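Local coordinates for protein phosphoribosylaminoimidazole-succinocarboxamide synthase (Pyrococcus horikoshii, PDB 4O7Y) that catalyses the ATP-dependent joining of L-aspartate to 5-amino-1-(5-phosphoribosyl)imidazole-4-carboxylate, a step of de novo purine biosynthesis, at residues A31-G36 and V212-K217; L171-L176 and T196-D201; E89-N94 and E118-N123. One frame throughout, in Å; residues are numbered along the deposited sequence. Where two conformers were deposited one is given.

Contact 1: A31-G36 and V212-K217. With C5P (cytidine-5'-monophosphate), chain B; PO4 (phosphate ion), chain C.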
loop_
_atom_site.group_PDB
_atom_site.type_symbol
_atom_site.label_atom_id
_atom_site.label_comp_id
_atom_site.label_asym_id
_atom_site.label_seq_id
_atom_site.Cartn_x
_atom_site.Cartn_y
_atom_site.Cartn_z
ATOM N N ALA A 31 5.522 18.068 -20.980
ATOM C CA ALA A 31 5.969 17.323 -19.811
ATOM C C ALA A 31 5.424 17.973 -18.557
ATOM O O ALA A 31 5.356 19.196 -18.459
ATOM C CB ALA A 31 7.500 17.215 -19.773
ATOM N N THR A 32 4.987 17.147 -17.609
ATOM C CA THR A 32 4.463 17.622 -16.326
ATOM C C THR A 32 5.090 16.772 -15.237
ATOM O O THR A 32 5.492 15.634 -15.480
ATOM C CB THR A 32 2.926 17.484 -16.209
ATOM O OG1 THR A 32 2.552 16.117 -16.430
ATOM C CG2 THR A 32 2.206 18.350 -17.239
ATOM N N ALA A 33 5.171 17.324 -14.035
ATOM C CA ALA A 33 5.667 16.576 -12.899
ATOM C C ALA A 33 5.053 17.122 -11.639
ATOM O O ALA A 33 4.423 18.184 -11.655
ATOM C CB ALA A 33 7.193 16.593 -12.824
ATOM N N PHE A 34 5.227 16.370 -10.561
ATOM C CA PHE A 34 4.774 16.766 -9.233
ATOM C C PHE A 34 3.282 17.068 -9.227
ATOM O O PHE A 34 2.857 18.145 -8.802
ATOM C CB PHE A 34 5.613 17.940 -8.710
ATOM C CG PHE A 34 7.105 17.675 -8.737
ATOM C CD1 PHE A 34 7.634 16.509 -8.165
ATOM C CD2 PHE A 34 7.978 18.582 -9.327
ATOM C CE1 PHE A 34 8.999 16.258 -8.186
ATOM C CE2 PHE A 34 9.349 18.344 -9.339
ATOM C CZ PHE A 34 9.856 17.179 -8.774
ATOM N N ASP A 35 2.493 16.092 -9.689
ATOM C CA ASP A 35 1.048 16.263 -9.870
ATOM C C ASP A 35 0.803 17.478 -10.751
ATOM O O ASP A 35 0.086 18.411 -10.357
ATOM C CB ASP A 35 0.317 16.426 -8.525
ATOM C CG ASP A 35 -0.251 15.118 -7.998
ATOM O OD1 ASP A 35 0.495 14.114 -7.936
ATOM O OD2 ASP A 35 -1.442 15.098 -7.622
ATOM N N GLY A 36 1.440 17.480 -11.923
ATOM C CA GLY A 36 1.309 18.572 -12.881
ATOM C C GLY A 36 1.464 19.986 -12.339
ATOM O O GLY A 36 0.925 20.918 -12.917
ATOM N N VAL A 212 15.576 13.948 -15.120
ATOM C CA VAL A 212 16.331 15.097 -15.643
ATOM C C VAL A 212 15.452 16.350 -15.639
ATOM O O VAL A 212 15.899 17.417 -15.241
ATOM C CB VAL A 212 16.851 14.769 -17.053
ATOM C CG1 VAL A 212 17.318 16.013 -17.805
ATOM C CG2 VAL A 212 17.936 13.699 -16.949
ATOM N N PHE A 213 14.190 16.197 -16.046
ATOM C CA PHE A 213 13.211 17.286 -15.947
ATOM C C PHE A 213 12.703 17.491 -14.532
ATOM O O PHE A 213 12.613 18.630 -14.073
ATOM C CB PHE A 213 12.059 17.074 -16.947
ATOM C CG PHE A 213 10.835 17.924 -16.687
ATOM C CD1 PHE A 213 10.878 19.316 -16.829
ATOM C CD2 PHE A 213 9.627 17.327 -16.321
ATOM C CE1 PHE A 213 9.740 20.085 -16.610
ATOM C CE2 PHE A 213 8.489 18.096 -16.100
ATOM C CZ PHE A 213 8.544 19.477 -16.243
ATOM N N ARG A 214 12.369 16.401 -13.833
ATOM C CA ARG A 214 11.846 16.524 -12.469
ATOM C C ARG A 214 12.808 17.336 -11.601
ATOM O O ARG A 214 12.374 18.237 -10.887
ATOM C CB ARG A 214 11.603 15.165 -11.806
ATOM C CG ARG A 214 10.307 14.485 -12.205
ATOM C CD ARG A 214 10.159 13.149 -11.472
ATOM N NE ARG A 214 9.098 12.340 -12.088
ATOM C CZ ARG A 214 9.287 11.226 -12.801
ATOM N NH1 ARG A 214 8.231 10.597 -13.318
ATOM N NH2 ARG A 214 10.504 10.723 -13.003
ATOM N N PHE A 215 14.100 17.001 -11.672
ATOM C CA PHE A 215 15.082 17.592 -10.761
ATOM C C PHE A 215 16.163 18.451 -11.432
ATOM O O PHE A 215 17.235 18.657 -10.859
ATOM C CB PHE A 215 15.711 16.486 -9.903
ATOM C CG PHE A 215 14.699 15.663 -9.165
ATOM C CD1 PHE A 215 13.901 16.246 -8.172
ATOM C CD2 PHE A 215 14.524 14.313 -9.466
ATOM C CE1 PHE A 215 12.958 15.496 -7.504
ATOM C CE2 PHE A 215 13.567 13.560 -8.806
ATOM C CZ PHE A 215 12.787 14.154 -7.821
ATOM N N ASP A 216 15.875 18.952 -12.634
ATOM C CA ASP A 216 16.778 19.870 -13.338
ATOM C C ASP A 216 18.208 19.328 -13.402
ATOM O O ASP A 216 19.182 20.026 -13.097
ATOM C CB ASP A 216 16.709 21.273 -12.701
ATOM C CG ASP A 216 15.281 21.783 -12.590
ATOM O OD1 ASP A 216 14.555 21.781 -13.604
ATOM O OD2 ASP A 216 14.865 22.168 -11.486
ATOM N N LYS A 217 18.323 18.072 -13.815
ATOM C CA LYS A 217 19.607 17.383 -13.811
ATOM C C LYS A 217 20.320 17.474 -15.149
ATOM O O LYS A 217 21.252 16.710 -15.408
ATOM C CB LYS A 217 19.441 15.913 -13.388
ATOM C CG LYS A 217 18.740 15.731 -12.052
ATOM C CD LYS A 217 19.546 14.844 -11.115
ATOM C CE LYS A 217 18.726 13.683 -10.575
ATOM N NZ LYS A 217 18.697 12.595 -11.581
HETATM O O3P C5P B . 6.606 6.086 -7.327
HETATM P P C5P B . 7.633 6.961 -8.053
HETATM O O1P C5P B . 7.212 8.392 -8.216
HETATM O O2P C5P B . 9.028 6.768 -7.501
HETATM O "O5'" C5P B . 7.724 6.463 -9.550
HETATM C "C5'" C5P B . 7.985 5.066 -9.859
HETATM C "C4'" C5P B . 8.189 4.869 -11.369
HETATM O "O4'" C5P B . 6.902 4.878 -11.989
HETATM C "C3'" C5P B . 8.990 5.982 -12.076
HETATM O "O3'" C5P B . 9.696 5.420 -13.189
HETATM C "C2'" C5P B . 7.947 6.938 -12.608
HETATM O "O2'" C5P B . 8.403 7.619 -13.790
HETATM C "C1'" C5P B . 6.799 5.983 -12.907
HETATM N N1 C5P B . 5.480 6.618 -12.778
HETATM C C2 C5P B . 4.741 6.978 -13.952
HETATM N N3 C5P B . 3.519 7.563 -13.833
HETATM C C4 C5P B . 3.003 7.796 -12.603
HETATM C C5 C5P B . 3.710 7.471 -11.435
HETATM C C6 C5P B . 4.962 6.868 -11.545
HETATM O O2 C5P B . 5.207 6.753 -15.087
HETATM N N4 C5P B . 1.785 8.377 -12.491
HETATM P P PO4 C . 5.494 13.044 -11.857
HETATM O O1 PO4 C . 6.226 13.826 -10.785
HETATM O O2 PO4 C . 6.454 12.755 -12.990
HETATM O O3 PO4 C . 4.991 11.747 -11.268
HETATM O O4 PO4 C . 4.301 13.804 -12.414
#
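Ala31 lays its CB over one face of the Phe213 ring in a CH-pi contact, 4.2 Å from the ring centroid. Ala33, two residues on along the strand, sets its own CB against the same ring obliquely and also against Arg214 CG, at 3.8 Å. The ring reaches both methyls because CG of Phe213 lies anti to the backbone N (chi1 165°). The Phe34 ring is met at its edge: CE2 comes to 3.4 Å from the carbonyl O of Arg214, and CZ lies 3.8 Å from Phe215 CE1. The two phenyl planes meet obliquely, 56° apart. Strands 30-33 and 38-41 form a beta hairpin, and its turn faces the end of helix 211-214 with a phosphate ion, probably from the crystallisation liquor, between them. Phe34 N donates to phosphate O1 at 2.7 Å in a nearly straight bond (170°). From the helix side, Arg214 extends from CG to NE and presents a guanidinium edge: NE and NH1 both grip phosphate O2, the latter at 2.8 Å, while NH1 also reaches O2' of the bound cytidine monophosphate at 3.0 Å. Asp211 holds NH2 in a salt bridge. With an alanine here the guanidinium is gone, and the phosphate would probably be held less firmly on the helix side, with the ribose O2' losing its charged neighbour. Lys38 makes a cation-pi contact with Phe213.

Contact 2: L171-L176 and T196-D201; sequences LVDFKL and TCRFWD. With C5P (cytidine-5'-monophosphate), chain B.
Val172 drives CG2 into the face of the Trp200 indole, 3.5 Å from the centroid of the five-membered ring and only 3.3 Å from CD2, the tightest apolar touch of this contact. With CG1 anti to the backbone N (chi1 157°), CG2 falls beside N, while CG1 lies against CB of Arg198. The face carrying Leu171, Phe174, Cys197 and Phe199 is also close-packed: Leu171 CD1 meets Phe199 CE1 obliquely at 3.7 Å, and Cys197 SG rests on Phe174 CB at 3.6 Å. Helix 143-165 covers this apolar side. The other face is polar. Asp173 OD2 uses its syn lone pair to accept from Arg198 NH1 at 2.9 Å, a salt bridge in the guanidinium plane although carboxylate and guanidinium are turned 72° apart. The same NH1 donates to O2P of cytidine monophosphate, whose O3' donates to Asp173 OD1 at 2.6 Å; Arg198 NE is held by Asp211. Between the side chains of Lys175 and Thr196 the packing is looser, though both residues are buried and border the nucleotide base. There Lys175 NZ stays 4.0 Å from Thr196 CG2, its charge being met by Glu177 and Asp190, and a water accompanies the strands, donating to Lys175 O at 2.6 Å and bonding to Thr196 OG1. Val172 has helical backbone angles, and Val172 N and Asp173 O both bond to Arg198, consistent with a beta bulge. These are neighbouring strands of an antiparallel sheet whose polar face lines the nucleotide pocket, probably the ribotide site of SAICAR synthetases.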
loop_
_atom_site.group_PDB
_atom_site.type_symbol
_atom_site.label_atom_id
_atom_site.label_comp_id
_atom_site.label_asym_id
_atom_site.label_seq_id
_atom_site.Cartn_x
_atom_site.Cartn_y
_atom_site.Cartn_z
ATOM N N LEU A 171 17.707 -0.626 -15.632
ATOM C CA LEU A 171 16.280 -0.397 -15.457
ATOM C C LEU A 171 15.985 -0.277 -13.973
ATOM O O LEU A 171 15.891 -1.276 -13.250
ATOM C CB LEU A 171 15.470 -1.514 -16.103
ATOM C CG LEU A 171 13.946 -1.342 -15.986
ATOM C CD1 LEU A 171 13.499 -0.053 -16.647
ATOM C CD2 LEU A 171 13.279 -2.563 -16.611
ATOM N N VAL A 172 15.888 0.961 -13.504
ATOM C CA VAL A 172 15.795 1.241 -12.074
ATOM C C VAL A 172 14.366 0.918 -11.575
ATOM O O VAL A 172 14.184 0.196 -10.600
ATOM C CB VAL A 172 16.216 2.705 -11.801
ATOM C CG1 VAL A 172 15.632 3.236 -10.486
ATOM C CG2 VAL A 172 17.744 2.835 -11.841
ATOM N N ASP A 173 13.357 1.432 -12.282
ATOM C CA ASP A 173 11.943 1.113 -11.989
ATOM C C ASP A 173 11.114 1.525 -13.202
ATOM O O ASP A 173 11.665 2.094 -14.142
ATOM C CB ASP A 173 11.440 1.767 -10.676
ATOM C CG ASP A 173 11.527 3.336 -10.678
ATOM O OD1 ASP A 173 11.347 3.998 -11.718
ATOM O OD2 ASP A 173 11.773 3.919 -9.615
ATOM N N PHE A 174 9.816 1.226 -13.216
ATOM C CA PHE A 174 8.961 1.682 -14.311
ATOM C C PHE A 174 7.499 1.461 -13.980
ATOM O O PHE A 174 7.156 0.696 -13.082
ATOM C CB PHE A 174 9.301 0.986 -15.654
ATOM C CG PHE A 174 9.126 -0.510 -15.629
ATOM C CD1 PHE A 174 7.984 -1.101 -16.161
ATOM C CD2 PHE A 174 10.105 -1.336 -15.079
ATOM C CE1 PHE A 174 7.809 -2.479 -16.136
ATOM C CE2 PHE A 174 9.943 -2.722 -15.065
ATOM C CZ PHE A 174 8.781 -3.301 -15.589
ATOM N N LYS A 175 6.642 2.123 -14.736
ATOM C CA LYS A 175 5.208 2.035 -14.526
ATOM C C LYS A 175 4.552 1.451 -15.789
ATOM O O LYS A 175 4.866 1.867 -16.929
ATOM C CB LYS A 175 4.620 3.414 -14.228
ATOM C CG LYS A 175 3.107 3.429 -13.934
ATOM C CD LYS A 175 2.260 3.597 -15.210
ATOM C CE LYS A 175 2.373 5.015 -15.813
ATOM N NZ LYS A 175 1.684 5.081 -17.153
ATOM N N LEU A 176 3.611 0.533 -15.549
ATOM C CA LEU A 176 2.787 -0.083 -16.563
ATOM C C LEU A 176 1.294 0.143 -16.312
ATOM O O LEU A 176 0.851 0.370 -15.161
ATOM C CB LEU A 176 3.018 -1.611 -16.589
ATOM C CG LEU A 176 4.416 -2.133 -16.940
ATOM C CD1 LEU A 176 4.379 -3.665 -16.922
ATOM C CD2 LEU A 176 4.929 -1.612 -18.293
ATOM N N THR A 196 8.049 7.149 -18.409
ATOM C CA THR A 196 7.424 6.196 -17.498
ATOM C C THR A 196 8.377 5.152 -16.894
ATOM O O THR A 196 7.924 4.222 -16.253
ATOM C CB THR A 196 6.224 5.486 -18.173
ATOM O OG1 THR A 196 6.683 4.733 -19.292
ATOM C CG2 THR A 196 5.173 6.497 -18.620
ATOM N N CYS A 197 9.683 5.331 -17.104
ATOM C CA CYS A 197 10.721 4.451 -16.560
ATOM C C CYS A 197 11.821 5.283 -15.936
ATOM O O CYS A 197 12.013 6.440 -16.294
ATOM C CB CYS A 197 11.360 3.584 -17.651
ATOM S SG CYS A 197 10.245 2.617 -18.700
ATOM N N ARG A 198 12.548 4.699 -14.996
ATOM C CA ARG A 198 13.846 5.259 -14.637
ATOM C C ARG A 198 14.938 4.431 -15.277
ATOM O O ARG A 198 14.963 3.213 -15.104
ATOM C CB ARG A 198 14.045 5.334 -13.130
ATOM C CG ARG A 198 13.327 6.528 -12.498
ATOM C CD ARG A 198 13.638 6.669 -11.023
ATOM N NE ARG A 198 12.959 7.857 -10.498
ATOM C CZ ARG A 198 11.791 7.852 -9.870
ATOM N NH1 ARG A 198 11.156 6.716 -9.602
ATOM N NH2 ARG A 198 11.267 8.993 -9.462
ATOM N N PHE A 199 15.828 5.119 -16.002
ATOM C CA PHE A 199 16.949 4.543 -16.747
ATOM C C PHE A 199 18.232 5.244 -16.287
ATOM O O PHE A 199 18.335 6.478 -16.373
ATOM C CB PHE A 199 16.839 4.829 -18.249
ATOM C CG PHE A 199 15.652 4.216 -18.950
ATOM C CD1 PHE A 199 15.283 2.874 -18.755
ATOM C CD2 PHE A 199 14.931 4.978 -19.882
ATOM C CE1 PHE A 199 14.208 2.328 -19.454
ATOM C CE2 PHE A 199 13.863 4.419 -20.588
ATOM C CZ PHE A 199 13.506 3.090 -20.378
ATOM N N TRP A 200 19.180 4.470 -15.773
ATOM C CA TRP A 200 20.474 4.996 -15.317
ATOM C C TRP A 200 21.581 4.457 -16.154
ATOM O O TRP A 200 21.560 3.292 -16.557
ATOM C CB TRP A 200 20.749 4.595 -13.879
ATOM C CG TRP A 200 19.951 5.324 -12.850
ATOM C CD1 TRP A 200 18.923 6.268 -13.055
ATOM C CD2 TRP A 200 20.064 5.182 -11.401
ATOM N NE1 TRP A 200 18.427 6.714 -11.864
ATOM C CE2 TRP A 200 19.065 6.087 -10.820
ATOM C CE3 TRP A 200 20.856 4.408 -10.551
ATOM C CZ2 TRP A 200 18.884 6.190 -9.453
ATOM C CZ3 TRP A 200 20.666 4.540 -9.168
ATOM C CH2 TRP A 200 19.701 5.401 -8.639
ATOM N N ASP A 201 22.576 5.295 -16.434
ATOM C CA ASP A 201 23.765 4.788 -17.101
ATOM C C ASP A 201 24.445 3.786 -16.167
ATOM O O ASP A 201 24.603 4.067 -14.974
ATOM C CB ASP A 201 24.747 5.897 -17.464
ATOM C CG ASP A 201 26.030 5.334 -18.056
ATOM O OD1 ASP A 201 25.975 4.780 -19.163
ATOM O OD2 ASP A 201 27.065 5.382 -17.379
HETATM O O3P C5P B . 6.606 6.086 -7.327
HETATM P P C5P B . 7.633 6.961 -8.053
HETATM O O1P C5P B . 7.212 8.392 -8.216
HETATM O O2P C5P B . 9.028 6.768 -7.501
HETATM O "O5'" C5P B . 7.724 6.463 -9.550
HETATM C "C5'" C5P B . 7.985 5.066 -9.859
HETATM C "C4'" C5P B . 8.189 4.869 -11.369
HETATM O "O4'" C5P B . 6.902 4.878 -11.989
HETATM C "C3'" C5P B . 8.990 5.982 -12.076
HETATM O "O3'" C5P B . 9.696 5.420 -13.189
HETATM C "C2'" C5P B . 7.947 6.938 -12.608
HETATM O "O2'" C5P B . 8.403 7.619 -13.790
HETATM C "C1'" C5P B . 6.799 5.983 -12.907
HETATM N N1 C5P B . 5.480 6.618 -12.778
HETATM C C2 C5P B . 4.741 6.978 -13.952
HETATM N N3 C5P B . 3.519 7.563 -13.833
HETATM C C4 C5P B . 3.003 7.796 -12.603
HETATM C C5 C5P B . 3.710 7.471 -11.435
HETATM C C6 C5P B . 4.962 6.868 -11.545
HETATM O O2 C5P B . 5.207 6.753 -15.087
HETATM N N4 C5P B . 1.785 8.377 -12.491
HETATM O O HOH W 1 6.921 2.158 -18.497
#

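Contact 3: E89-N94 and E118-N123; sequences EVVVRN and ELYYKN. With C5P (cytidine-5'-monophosphate), chain B.
Tyr120 stands beside Glu89 and Val91, and its side chain can be traced from root to hydroxyl. CB lies 4.1 Å from Glu89 CB, with the carbonyl O of Glu89 at the ring's edge. Further out, CD2 and CE2 run past Val91 CG2, CE2 at 3.7 Å and obliquely placed. CG is anti to the carbonyl carbon (chi1 -69°), which lays the ring along the sheet so that OH donates to Glu118 OE1 at 2.6 Å. Beneath these side chains the backbones form an antiparallel ladder: Glu89 with Tyr120 and Val91 with Glu118 are hydrogen-bonded pairs, the bond from Val91 N to Glu118 O being almost straight (177°). Strands 84-93 and 111-121 are neighbours in the antiparallel sheet that floors the nucleotide pocket. Glu118 OE1 takes a second donor, Arg93 NH1 at 2.9 Å, in the conformer given of two. The two donors come from opposite faces of the carboxylate plane, which would help to limit its rotation while this conformer is occupied. More tentatively than the ladder, this Arg93 also binds the nucleotide phosphate, NH2 to O2P at 2.7 Å and NH1 to O3P. At the far end Glu89 CG packs on Lys122 CG at 3.5 Å, side chains crossing nearly at right angles, and the salt bridge from Glu89 OE1 to Lys122 NZ is long. On the opposite face Val90 CG2 and Leu119 CD2 lie side by side at 4.1 Å. The second subunit places His135 against Glu118.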
loop_
_atom_site.group_PDB
_atom_site.type_symbol
_atom_site.label_atom_id
_atom_site.label_comp_id
_atom_site.label_asym_id
_atom_site.label_seq_id
_atom_site.Cartn_x
_atom_site.Cartn_y
_atom_site.Cartn_z
ATOM N N GLU A 89 -2.048 1.856 -11.876
ATOM C CA GLU A 89 -0.691 2.039 -12.329
ATOM C C GLU A 89 0.113 0.993 -11.594
ATOM O O GLU A 89 0.025 0.869 -10.357
ATOM C CB GLU A 89 -0.230 3.458 -12.044
ATOM C CG GLU A 89 -0.999 4.442 -12.931
ATOM C CD GLU A 89 -0.581 5.875 -12.725
ATOM O OE1 GLU A 89 -1.322 6.788 -13.127
ATOM O OE2 GLU A 89 0.508 6.092 -12.157
ATOM N N VAL A 90 0.821 0.173 -12.369
ATOM C CA VAL A 90 1.518 -0.992 -11.819
ATOM C C VAL A 90 2.998 -0.685 -11.897
ATOM O O VAL A 90 3.543 -0.487 -12.984
ATOM C CB VAL A 90 1.164 -2.303 -12.570
ATOM C CG1 VAL A 90 1.881 -3.487 -11.933
ATOM C CG2 VAL A 90 -0.354 -2.542 -12.563
ATOM N N VAL A 91 3.642 -0.573 -10.736
ATOM C CA VAL A 91 5.021 -0.098 -10.683
ATOM C C VAL A 91 5.948 -1.255 -10.260
ATOM O O VAL A 91 5.713 -1.899 -9.236
ATOM C CB VAL A 91 5.163 1.101 -9.707
ATOM C CG1 VAL A 91 6.630 1.479 -9.480
ATOM C CG2 VAL A 91 4.384 2.324 -10.206
ATOM N N VAL A 92 6.986 -1.505 -11.047
ATOM C CA VAL A 92 7.975 -2.551 -10.746
ATOM C C VAL A 92 9.284 -1.829 -10.431
ATOM O O VAL A 92 9.670 -0.935 -11.167
ATOM C CB VAL A 92 8.189 -3.505 -11.943
ATOM C CG1 VAL A 92 9.141 -4.633 -11.574
ATOM C CG2 VAL A 92 6.867 -4.069 -12.417
ATOM N N ARG A 93 9.942 -2.214 -9.333
ATOM C CA ARG A 93 11.148 -1.524 -8.868
ATOM C C ARG A 93 12.297 -2.526 -8.622
ATOM O O ARG A 93 12.115 -3.534 -7.944
ATOM C CB ARG A 93 10.819 -0.710 -7.606
ATOM C CG ARG A 93 9.379 -0.178 -7.589
ATOM C CD ARG A 93 9.066 0.751 -6.420
ATOM N NE ARG A 93 9.735 2.027 -6.596
ATOM C CZ ARG A 93 9.151 3.217 -6.734
ATOM N NH1 ARG A 93 7.824 3.374 -6.675
ATOM N NH2 ARG A 93 9.934 4.278 -6.898
ATOM N N ASN A 94 13.458 -2.255 -9.221
ATOM C CA ASN A 94 14.680 -3.069 -9.050
ATOM C C ASN A 94 15.706 -2.400 -8.145
ATOM O O ASN A 94 16.440 -3.082 -7.407
ATOM C CB ASN A 94 15.311 -3.372 -10.403
ATOM C CG ASN A 94 14.343 -4.090 -11.331
ATOM O OD1 ASN A 94 13.814 -5.166 -10.983
ATOM N ND2 ASN A 94 14.065 -3.490 -12.482
ATOM N N GLU A 118 4.316 -2.556 -7.036
ATOM C CA GLU A 118 3.384 -1.720 -6.279
ATOM C C GLU A 118 2.172 -1.407 -7.143
ATOM O O GLU A 118 2.311 -1.155 -8.352
ATOM C CB GLU A 118 4.022 -0.404 -5.818
ATOM C CG GLU A 118 5.246 -0.543 -4.914
ATOM C CD GLU A 118 5.955 0.788 -4.657
ATOM O OE1 GLU A 118 5.809 1.728 -5.465
ATOM O OE2 GLU A 118 6.681 0.899 -3.645
ATOM N N LEU A 119 0.986 -1.460 -6.525
ATOM C CA LEU A 119 -0.267 -1.094 -7.203
ATOM C C LEU A 119 -0.705 0.271 -6.729
ATOM O O LEU A 119 -0.731 0.494 -5.521
ATOM C CB LEU A 119 -1.374 -2.094 -6.873
ATOM C CG LEU A 119 -0.962 -3.550 -7.167
ATOM C CD1 LEU A 119 -1.965 -4.549 -6.603
ATOM C CD2 LEU A 119 -0.764 -3.731 -8.678
ATOM N N TYR A 120 -1.069 1.143 -7.683
ATOM C CA TYR A 120 -1.570 2.496 -7.407
ATOM C C TYR A 120 -2.950 2.622 -8.055
ATOM O O TYR A 120 -3.147 2.228 -9.190
ATOM C CB TYR A 120 -0.645 3.599 -7.940
ATOM C CG TYR A 120 0.654 3.662 -7.184
ATOM C CD1 TYR A 120 0.800 4.498 -6.077
ATOM C CD2 TYR A 120 1.722 2.842 -7.550
ATOM C CE1 TYR A 120 1.989 4.520 -5.339
ATOM C CE2 TYR A 120 2.918 2.872 -6.842
ATOM C CZ TYR A 120 3.046 3.717 -5.738
ATOM O OH TYR A 120 4.232 3.720 -5.027
ATOM N N TYR A 121 -3.899 3.133 -7.298
ATOM C CA TYR A 121 -5.231 3.333 -7.806
ATOM C C TYR A 121 -5.251 4.634 -8.639
ATOM O O TYR A 121 -4.993 5.718 -8.118
ATOM C CB TYR A 121 -6.210 3.369 -6.637
ATOM C CG TYR A 121 -7.628 3.777 -6.995
ATOM C CD1 TYR A 121 -8.197 3.441 -8.237
ATOM C CD2 TYR A 121 -8.400 4.481 -6.082
ATOM C CE1 TYR A 121 -9.499 3.807 -8.555
ATOM C CE2 TYR A 121 -9.694 4.857 -6.392
ATOM C CZ TYR A 121 -10.230 4.527 -7.628
ATOM O OH TYR A 121 -11.500 4.916 -7.913
ATOM N N LYS A 122 -5.496 4.508 -9.941
ATOM C CA LYS A 122 -5.612 5.689 -10.808
ATOM C C LYS A 122 -6.851 6.491 -10.464
ATOM O O LYS A 122 -7.967 6.094 -10.808
ATOM C CB LYS A 122 -5.662 5.278 -12.267
ATOM C CG LYS A 122 -4.337 5.381 -12.960
ATOM C CD LYS A 122 -4.426 4.840 -14.380
ATOM C CE LYS A 122 -5.137 5.808 -15.286
ATOM N NZ LYS A 122 -4.268 6.979 -15.558
ATOM N N ASN A 123 -6.654 7.607 -9.769
ATOM C CA ASN A 123 -7.755 8.442 -9.303
ATOM C C ASN A 123 -7.236 9.829 -8.974
ATOM O O ASN A 123 -6.592 10.023 -7.947
ATOM C CB ASN A 123 -8.383 7.830 -8.052
ATOM C CG ASN A 123 -9.657 8.536 -7.627
ATOM O OD1 ASN A 123 -9.649 9.710 -7.280
ATOM N ND2 ASN A 123 -10.756 7.808 -7.633
HETATM O O3P C5P B . 6.606 6.086 -7.327
HETATM P P C5P B . 7.633 6.961 -8.053
HETATM O O1P C5P B . 7.212 8.392 -8.216
HETATM O O2P C5P B . 9.028 6.768 -7.501
HETATM O "O5'" C5P B . 7.724 6.463 -9.550
HETATM C "C5'" C5P B . 7.985 5.066 -9.859
HETATM C "C4'" C5P B . 8.189 4.869 -11.369
HETATM O "O4'" C5P B . 6.902 4.878 -11.989
HETATM C "C3'" C5P B . 8.990 5.982 -12.076
HETATM O "O3'" C5P B . 9.696 5.420 -13.189
HETATM C "C2'" C5P B . 7.947 6.938 -12.608
HETATM O "O2'" C5P B . 8.403 7.619 -13.790
HETATM C "C1'" C5P B . 6.799 5.983 -12.907
HETATM N N1 C5P B . 5.480 6.618 -12.778
HETATM C C2 C5P B . 4.741 6.978 -13.952
HETATM N N3 C5P B . 3.519 7.563 -13.833
HETATM C C4 C5P B . 3.003 7.796 -12.603
HETATM C C5 C5P B . 3.710 7.471 -11.435
HETATM C C6 C5P B . 4.962 6.868 -11.545
HETATM O O2 C5P B . 5.207 6.753 -15.087
HETATM N N4 C5P B . 1.785 8.377 -12.491
#

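How the contacts relate
Contacts 2 and 3 are buried and belong to one sheet, in which strands 169-180 and 84-93 are adjacent; Leu176 N lies 2.8 Å from Val90 O. Both rest on backbone ladders, with Leu171, Phe174 and Val90 among the side chains toward helix 143-165, and Asp173, Arg198 and Arg93 toward the nucleotide. Contact 1, partly buried with Phe34 and Phe215 exposed and Phe213 buried, has no hydrogen bond between its segments; ring and methyl packing make it, with a phosphate ion bound by both segments in this crystal. Its nearest atoms stay about 7 Å from contact 3, but it meets contact 2 where Arg198 and Arg214 approach, both salt-bridged to Asp211. All three converge on cytidine monophosphate.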